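Local coordinates for protein Cfl (Pectobacterium brasiliense, PDB 7A9J) that acts as a coronafacic acid ligase of the ATP-dependent AMP-binding family, probably activating carboxylic acids as adenylates before amide formation, at residues 403-411 and 420-428; 56-65 and 166-176. The protein carries 1 engineered substitution. All blocks are in the same frame, centred on the assembly; numbering follows the deposited sequence.

Interaction 1. Residues 403-411 and 420-428; sequences WLATGDLVR and FLGREKDQI
Leu409 meets the 420-428 segment with both backbone and side chain. Its N donates to Gly422 O (2.8 Å) and its O accepts from Leu421 N, so two residues face one: a beta bulge in the antiparallel hairpin, with Gly422 at positive phi. With CG anti to its own carbonyl carbon (chi1 -63°), the Leu409 side chain lies across the start of the 3-10 turn. CG rests 3.7 Å from Glu424 CA, and CD1 reaches Gln427 NE2 at 3.6 Å. Leu421 adds the apolar side of the bulge, its CB 3.8 Å from Leu409 CB and its CD1 against the backbone of Val410.

Arg423 starts away from the partner strand but bends twice along its chain and curls back. NH1 then donates to Thr406 O (3.0 Å) and to Asp408 OD2 (2.9 Å), the latter a salt bridge. Carboxylate and guanidinium planes stand 85° apart, and NH1 meets OD2 from above the carboxylate plane. Gly407 O sits over the centre of one guanidinium face and accepts from Glu424 N (2.9 Å). These bonds fix the Thr-Gly-Asp corner, a signature of adenylate-forming enzymes.

Asp408 OD1 turns instead to Tyr334 OH, in strand 331-335. Strand 408-412 runs between 376-381 and 418-423, and the latter also pairs with 356-360.

Interaction 2. Residues 56-65 and 166-176; sequences LIQRIATGLK and IISQPYDYSED
Lys65 and Asp176 form the salt bridge that ties the C-terminal end of segment 166-176 to the helix: NZ lies 2.8 Å from Asp176 OD1, approaching from above the carboxylate plane, and also donates to Ser174 OG (2.8 Å). The bend at chi3 (-91°) turns the amine toward this pair. Ser174 is itself steadied by Asp172 OD1, which accepts Ser174 N, closing an Asx turn, and Ser174 OG from the same face. Asp172 N in turn donates to Thr62 OG1 at 3.2 Å. At the other end of the segment, Arg59 NH2 gives a fairly straight bond to Ile167 O (3.0 Å), in the guanidinium plane, while Pro170 CA covers one face of that group.

Flat groups stack in the middle. The Gln58 amide lies over the Tyr171 ring, planes 17° apart, and Gln58 CB makes a CH-pi contact 3.8 Å from the ring centroid. Tyr173 N covers the opposite ring face, and Thr62 OG1 comes up at the edge.

The apolar contacts belong to the isoleucines. Ile167 CG2 rests across Leu56 CD1 and Ile60 CG1, tightly against the second (3.5 Å), and Ile166 CD1 packs on Leu64 CD2 (3.7 Å). Gly63 brings the backbones together, its CA making a CA-H...O contact with Ile166 O.

Helix 50-66 is thereby wrapped on one side by the loop between helix 163-166 and strand 183-188. Elsewhere it packs on helix 24-34 and on helix 83-95, where Lys94 hydrogen-bonds Tyr171 OH, and Leu64 and Ile166 both rest on Trp147 of strand 145-148.

Interaction 2 closes before interaction 1 opens along the chain, and the two lie on opposite sides of its centre, with their own centres 48 Å apart and nearest atoms about 30 Å apart. Interaction 1 is the one related to the ligand: the Asp408 side chain is about 11 Å from the bound 6-ethyl-1-oxidanylidene-indene-4-carboxylic acid, and its hydrogen-bond partner Tyr334 belongs to that pocket. In this family the 420-428 segment lies near the junction with the mobile C-terminal domain. Interaction 2 instead fastens a loop to an outer helix at the periphery of the chain, its centre about 32 Å from the chain's centre, within the AMP-binding region.

Interaction 1. Residues 403-411 and 420-428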
# COMPACT_ATOMS: atom_id res chain seq x y z
N TRP A 403 16.57 -11.20 9.13
CA TRP A 403 15.62 -10.26 9.73
C TRP A 403 15.68 -8.93 8.99
O TRP A 403 16.77 -8.44 8.68
CB TRP A 403 15.95 -10.04 11.21
CG TRP A 403 15.74 -11.28 12.02
CD1 TRP A 403 16.66 -12.27 12.26
CD2 TRP A 403 14.54 -11.68 12.68
NE1 TRP A 403 16.09 -13.26 13.04
CE2 TRP A 403 14.79 -12.92 13.31
CE3 TRP A 403 13.27 -11.10 12.80
CZ2 TRP A 403 13.81 -13.59 14.04
CZ3 TRP A 403 12.30 -11.77 13.55
CH2 TRP A 403 12.58 -13.01 14.15
N LEU A 404 14.53 -8.32 8.75
CA LEU A 404 14.48 -6.98 8.18
C LEU A 404 14.32 -5.95 9.30
O LEU A 404 13.35 -6.03 10.06
CB LEU A 404 13.32 -6.85 7.20
CG LEU A 404 13.23 -5.50 6.47
CD1 LEU A 404 12.68 -5.69 5.07
CD2 LEU A 404 12.35 -4.51 7.24
N ALA A 405 15.23 -4.98 9.36
CA ALA A 405 15.12 -3.87 10.31
C ALA A 405 14.21 -2.80 9.74
O ALA A 405 14.53 -2.17 8.72
CB ALA A 405 16.50 -3.28 10.62
N THR A 406 13.08 -2.57 10.39
CA THR A 406 12.06 -1.66 9.85
C THR A 406 12.38 -0.18 10.07
O THR A 406 11.78 0.66 9.38
CB THR A 406 10.72 -1.92 10.51
OG1 THR A 406 10.88 -1.65 11.91
CG2 THR A 406 10.25 -3.38 10.30
N GLY A 407 13.20 0.16 11.04
CA GLY A 407 13.42 1.53 11.45
C GLY A 407 12.33 2.08 12.34
O GLY A 407 12.39 3.27 12.68
N ASP A 408 11.35 1.26 12.73
CA ASP A 408 10.22 1.64 13.58
C ASP A 408 10.41 1.08 14.98
O ASP A 408 10.87 -0.04 15.15
CB ASP A 408 8.90 1.13 13.01
CG ASP A 408 8.52 1.82 11.69
OD1 ASP A 408 7.89 1.15 10.85
OD2 ASP A 408 8.96 3.00 11.50
N LEU A 409 10.09 1.89 15.97
CA LEU A 409 10.14 1.52 17.38
C LEU A 409 8.78 0.99 17.83
O LEU A 409 7.75 1.55 17.48
CB LEU A 409 10.47 2.73 18.20
CG LEU A 409 11.84 3.33 17.90
CD1 LEU A 409 12.11 4.50 18.84
CD2 LEU A 409 12.88 2.25 18.15
N VAL A 410 8.78 -0.06 18.63
CA VAL A 410 7.53 -0.65 19.10
C VAL A 410 7.72 -1.15 20.53
O VAL A 410 8.83 -1.25 21.07
CB VAL A 410 7.02 -1.83 18.23
CG1 VAL A 410 6.67 -1.37 16.80
CG2 VAL A 410 8.07 -2.96 18.26
N ARG A 411 6.58 -1.50 21.13
CA ARG A 411 6.53 -2.23 22.38
C ARG A 411 5.43 -3.25 22.21
O ARG A 411 4.40 -2.93 21.62
CB ARG A 411 6.20 -1.32 23.58
CG ARG A 411 5.96 -2.10 24.83
CD ARG A 411 5.70 -1.16 26.00
NE ARG A 411 4.48 -0.35 25.82
CZ ARG A 411 4.51 0.97 25.65
NH1 ARG A 411 5.67 1.62 25.57
NH2 ARG A 411 3.38 1.65 25.56
N PHE A 420 2.96 1.44 18.76
CA PHE A 420 3.84 2.11 17.82
C PHE A 420 4.44 3.34 18.47
O PHE A 420 3.71 4.21 18.95
CB PHE A 420 3.08 2.46 16.53
CG PHE A 420 3.97 3.01 15.46
CD1 PHE A 420 4.71 2.13 14.68
CD2 PHE A 420 3.95 4.35 15.14
CE1 PHE A 420 5.50 2.62 13.65
CE2 PHE A 420 4.74 4.84 14.10
CZ PHE A 420 5.52 3.98 13.39
N LEU A 421 5.76 3.39 18.50
CA LEU A 421 6.45 4.47 19.18
C LEU A 421 7.11 5.40 18.19
O LEU A 421 7.90 6.30 18.59
CB LEU A 421 7.48 3.91 20.18
CG LEU A 421 6.78 3.01 21.18
CD1 LEU A 421 7.79 2.41 22.11
CD2 LEU A 421 5.83 3.88 21.97
N GLY A 422 6.85 5.21 16.90
CA GLY A 422 7.36 6.13 15.90
C GLY A 422 8.63 5.63 15.25
O GLY A 422 9.12 4.51 15.48
N ARG A 423 9.13 6.44 14.33
CA ARG A 423 10.41 6.16 13.71
C ARG A 423 11.55 6.28 14.72
O ARG A 423 11.58 7.20 15.55
CB ARG A 423 10.68 7.14 12.57
CG ARG A 423 9.65 7.11 11.50
CD ARG A 423 9.82 5.87 10.69
NE ARG A 423 11.13 5.77 10.05
CZ ARG A 423 11.61 4.67 9.46
NH1 ARG A 423 10.89 3.52 9.45
NH2 ARG A 423 12.83 4.71 8.92
N GLU A 424 12.50 5.36 14.62
CA GLU A 424 13.66 5.46 15.51
C GLU A 424 14.33 6.80 15.38
O GLU A 424 14.84 7.36 16.37
CB GLU A 424 14.66 4.35 15.20
CG GLU A 424 15.87 4.35 16.16
CD GLU A 424 16.64 3.03 16.14
OE1 GLU A 424 17.00 2.53 17.24
OE2 GLU A 424 16.90 2.48 15.04
N LYS A 425 14.32 7.36 14.17
CA LYS A 425 15.07 8.60 13.96
C LYS A 425 14.32 9.84 14.43
O LYS A 425 14.91 10.92 14.47
CB LYS A 425 15.43 8.71 12.48
CG LYS A 425 14.25 9.04 11.60
CD LYS A 425 14.59 9.01 10.10
CE LYS A 425 13.44 9.57 9.26
NZ LYS A 425 12.29 8.62 9.08
N ASP A 426 13.06 9.72 14.83
CA ASP A 426 12.35 10.85 15.42
C ASP A 426 12.42 10.86 16.93
O ASP A 426 11.80 11.73 17.56
CB ASP A 426 10.88 10.81 15.01
CG ASP A 426 10.68 11.11 13.55
OD1 ASP A 426 11.54 11.81 12.98
OD2 ASP A 426 9.67 10.64 12.98
N GLN A 427 13.06 9.86 17.52
CA GLN A 427 13.10 9.71 18.95
C GLN A 427 13.84 10.91 19.54
O GLN A 427 14.84 11.38 18.97
CB GLN A 427 13.86 8.42 19.28
CG GLN A 427 14.07 8.01 20.66
CD GLN A 427 15.16 6.95 20.75
OE1 GLN A 427 15.93 6.91 21.70
NE2 GLN A 427 15.23 6.10 19.74
N ILE A 428 13.35 11.40 20.65
CA ILE A 428 14.00 12.50 21.41
C ILE A 428 14.59 11.93 22.70
O ILE A 428 14.00 11.04 23.32
CB ILE A 428 12.94 13.58 21.71
CG1 ILE A 428 12.44 14.21 20.41
CG2 ILE A 428 13.47 14.64 22.73
CD1 ILE A 428 11.22 15.09 20.59
O HOH W 1 13.95 5.39 11.77

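Interaction 2. Residues 56-65 and 166-176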
# COMPACT_ATOMS: atom_id res chain seq x y z
N LEU A 56 -10.40 -15.63 -20.95
CA LEU A 56 -9.50 -14.56 -21.41
C LEU A 56 -8.04 -14.85 -21.05
O LEU A 56 -7.12 -14.71 -21.88
CB LEU A 56 -9.93 -13.22 -20.79
CG LEU A 56 -9.04 -11.99 -21.03
CD1 LEU A 56 -8.96 -11.79 -22.56
CD2 LEU A 56 -9.69 -10.79 -20.37
N ILE A 57 -7.82 -15.32 -19.82
CA ILE A 57 -6.48 -15.69 -19.37
C ILE A 57 -5.90 -16.76 -20.27
O ILE A 57 -4.72 -16.71 -20.67
CB ILE A 57 -6.53 -16.21 -17.92
CG1 ILE A 57 -6.72 -15.03 -16.99
CG2 ILE A 57 -5.19 -16.89 -17.56
CD1 ILE A 57 -7.32 -15.44 -15.63
N GLN A 58 -6.72 -17.76 -20.60
CA GLN A 58 -6.25 -18.83 -21.48
C GLN A 58 -5.88 -18.31 -22.86
O GLN A 58 -4.85 -18.74 -23.41
CB GLN A 58 -7.30 -19.95 -21.59
CG GLN A 58 -7.42 -20.67 -20.22
CD GLN A 58 -8.55 -21.73 -20.25
OE1 GLN A 58 -9.40 -21.75 -21.14
NE2 GLN A 58 -8.55 -22.58 -19.25
N ARG A 59 -6.71 -17.41 -23.45
CA ARG A 59 -6.39 -16.85 -24.77
C ARG A 59 -5.07 -16.05 -24.72
O ARG A 59 -4.23 -16.17 -25.65
CB ARG A 59 -7.53 -15.98 -25.29
CG ARG A 59 -8.75 -16.76 -25.79
CD ARG A 59 -9.67 -15.87 -26.62
NE ARG A 59 -10.62 -16.74 -27.34
CZ ARG A 59 -10.82 -16.76 -28.65
NH1 ARG A 59 -11.72 -17.61 -29.13
NH2 ARG A 59 -10.16 -15.95 -29.47
N ILE A 60 -4.87 -15.28 -23.65
CA ILE A 60 -3.64 -14.50 -23.54
C ILE A 60 -2.44 -15.44 -23.46
O ILE A 60 -1.46 -15.29 -24.19
CB ILE A 60 -3.67 -13.52 -22.35
CG1 ILE A 60 -4.77 -12.46 -22.48
CG2 ILE A 60 -2.28 -12.81 -22.26
CD1 ILE A 60 -5.19 -11.84 -21.07
N ALA A 61 -2.55 -16.47 -22.62
CA ALA A 61 -1.50 -17.48 -22.54
C ALA A 61 -1.18 -18.08 -23.90
O ALA A 61 0.00 -18.26 -24.25
CB ALA A 61 -1.87 -18.59 -21.56
N THR A 62 -2.21 -18.40 -24.70
CA THR A 62 -1.91 -18.96 -26.01
C THR A 62 -1.24 -17.94 -26.91
O THR A 62 -0.31 -18.29 -27.65
CB THR A 62 -3.20 -19.50 -26.64
OG1 THR A 62 -3.66 -20.61 -25.84
CG2 THR A 62 -2.96 -19.99 -28.07
N GLY A 63 -1.68 -16.68 -26.85
CA GLY A 63 -1.05 -15.65 -27.67
C GLY A 63 0.41 -15.42 -27.33
O GLY A 63 1.27 -15.32 -28.23
N LEU A 64 0.72 -15.40 -26.03
CA LEU A 64 2.09 -15.27 -25.56
C LEU A 64 2.93 -16.41 -26.09
O LEU A 64 4.00 -16.21 -26.67
CB LEU A 64 2.13 -15.26 -24.03
CG LEU A 64 1.56 -14.04 -23.33
CD1 LEU A 64 1.50 -14.32 -21.82
CD2 LEU A 64 2.54 -12.90 -23.65
N LYS A 65 2.45 -17.64 -25.91
CA LYS A 65 3.26 -18.77 -26.36
C LYS A 65 3.35 -18.79 -27.88
O LYS A 65 4.41 -19.13 -28.43
CB LYS A 65 2.69 -20.08 -25.80
CG LYS A 65 2.95 -20.15 -24.27
CD LYS A 65 3.05 -21.58 -23.68
CE LYS A 65 1.71 -22.11 -23.21
NZ LYS A 65 1.75 -23.61 -23.05
N ILE A 166 -3.00 -10.69 -29.33
CA ILE A 166 -2.61 -11.68 -28.35
C ILE A 166 -3.78 -12.55 -27.93
O ILE A 166 -3.56 -13.59 -27.29
CB ILE A 166 -1.97 -10.99 -27.11
CG1 ILE A 166 -0.91 -11.87 -26.46
CG2 ILE A 166 -3.02 -10.64 -26.03
CD1 ILE A 166 -0.19 -11.13 -25.32
N ILE A 167 -5.02 -12.12 -28.17
CA ILE A 167 -6.17 -12.97 -27.84
C ILE A 167 -6.93 -13.46 -29.07
O ILE A 167 -8.07 -13.90 -28.95
CB ILE A 167 -7.14 -12.24 -26.89
CG1 ILE A 167 -7.53 -10.88 -27.51
CG2 ILE A 167 -6.50 -12.11 -25.48
CD1 ILE A 167 -8.59 -10.14 -26.72
N SER A 168 -6.36 -13.34 -30.26
CA SER A 168 -7.13 -13.69 -31.46
C SER A 168 -7.22 -15.20 -31.65
O SER A 168 -8.15 -15.66 -32.30
CB SER A 168 -6.52 -12.99 -32.67
OG SER A 168 -5.20 -13.46 -32.89
N GLN A 169 -6.30 -15.98 -31.07
CA GLN A 169 -6.42 -17.41 -31.35
C GLN A 169 -7.08 -18.14 -30.19
O GLN A 169 -6.82 -17.83 -29.03
CB GLN A 169 -5.05 -18.04 -31.61
CG GLN A 169 -4.41 -17.58 -32.90
CD GLN A 169 -5.26 -17.92 -34.16
OE1 GLN A 169 -5.91 -17.05 -34.74
NE2 GLN A 169 -5.22 -19.19 -34.58
N PRO A 170 -7.91 -19.15 -30.46
CA PRO A 170 -8.53 -19.88 -29.35
C PRO A 170 -7.45 -20.56 -28.53
O PRO A 170 -6.36 -20.85 -29.02
CB PRO A 170 -9.44 -20.91 -30.04
CG PRO A 170 -9.61 -20.44 -31.41
CD PRO A 170 -8.37 -19.64 -31.77
N TYR A 171 -7.80 -20.84 -27.28
CA TYR A 171 -6.93 -21.58 -26.37
C TYR A 171 -6.52 -22.90 -27.01
O TYR A 171 -7.35 -23.61 -27.62
CB TYR A 171 -7.67 -21.83 -25.08
CG TYR A 171 -6.92 -22.59 -24.01
CD1 TYR A 171 -5.61 -22.26 -23.68
CD2 TYR A 171 -7.54 -23.64 -23.29
CE1 TYR A 171 -4.91 -22.93 -22.68
CE2 TYR A 171 -6.84 -24.33 -22.28
CZ TYR A 171 -5.52 -23.95 -21.98
OH TYR A 171 -4.80 -24.56 -20.99
N ASP A 172 -5.23 -23.23 -26.89
CA ASP A 172 -4.71 -24.39 -27.61
C ASP A 172 -4.52 -25.61 -26.72
O ASP A 172 -4.01 -26.63 -27.20
CB ASP A 172 -3.39 -24.07 -28.33
CG ASP A 172 -2.24 -23.74 -27.38
OD1 ASP A 172 -2.35 -23.86 -26.15
OD2 ASP A 172 -1.18 -23.34 -27.90
N TYR A 173 -4.92 -25.51 -25.45
CA TYR A 173 -4.90 -26.59 -24.46
C TYR A 173 -3.49 -27.14 -24.21
O TYR A 173 -3.35 -28.24 -23.68
CB TYR A 173 -5.86 -27.73 -24.83
CG TYR A 173 -7.29 -27.24 -24.93
CD1 TYR A 173 -8.10 -27.16 -23.79
CD2 TYR A 173 -7.79 -26.76 -26.13
CE1 TYR A 173 -9.40 -26.65 -23.87
CE2 TYR A 173 -9.08 -26.27 -26.22
CZ TYR A 173 -9.87 -26.21 -25.10
OH TYR A 173 -11.15 -25.71 -25.22
N SER A 174 -2.45 -26.39 -24.56
CA SER A 174 -1.09 -26.87 -24.34
C SER A 174 -0.79 -26.91 -22.84
O SER A 174 -1.34 -26.12 -22.06
CB SER A 174 -0.07 -25.99 -25.07
OG SER A 174 -0.21 -24.62 -24.71
N GLU A 175 0.07 -27.83 -22.45
CA GLU A 175 0.40 -27.96 -21.04
C GLU A 175 1.42 -26.91 -20.65
O GLU A 175 2.17 -26.40 -21.49
CB GLU A 175 0.98 -29.35 -20.73
CG GLU A 175 -0.02 -30.41 -20.21
CD GLU A 175 -0.54 -31.35 -21.28
OE1 GLU A 175 -1.78 -31.41 -21.45
OE2 GLU A 175 0.28 -32.03 -21.94
N ASP A 176 1.48 -26.65 -19.36
CA ASP A 176 2.52 -25.84 -18.71
C ASP A 176 3.03 -26.58 -17.48
O ASP A 176 2.24 -27.15 -16.73
CB ASP A 176 2.01 -24.45 -18.30
CG ASP A 176 1.53 -23.64 -19.49
OD1 ASP A 176 2.38 -23.22 -20.31
OD2 ASP A 176 0.29 -23.47 -19.62
O HOH W 2 -4.92 -16.06 -28.52
O HOH W 3 -1.73 -21.91 -24.27
O HOH W 4 -1.25 -23.39 -21.76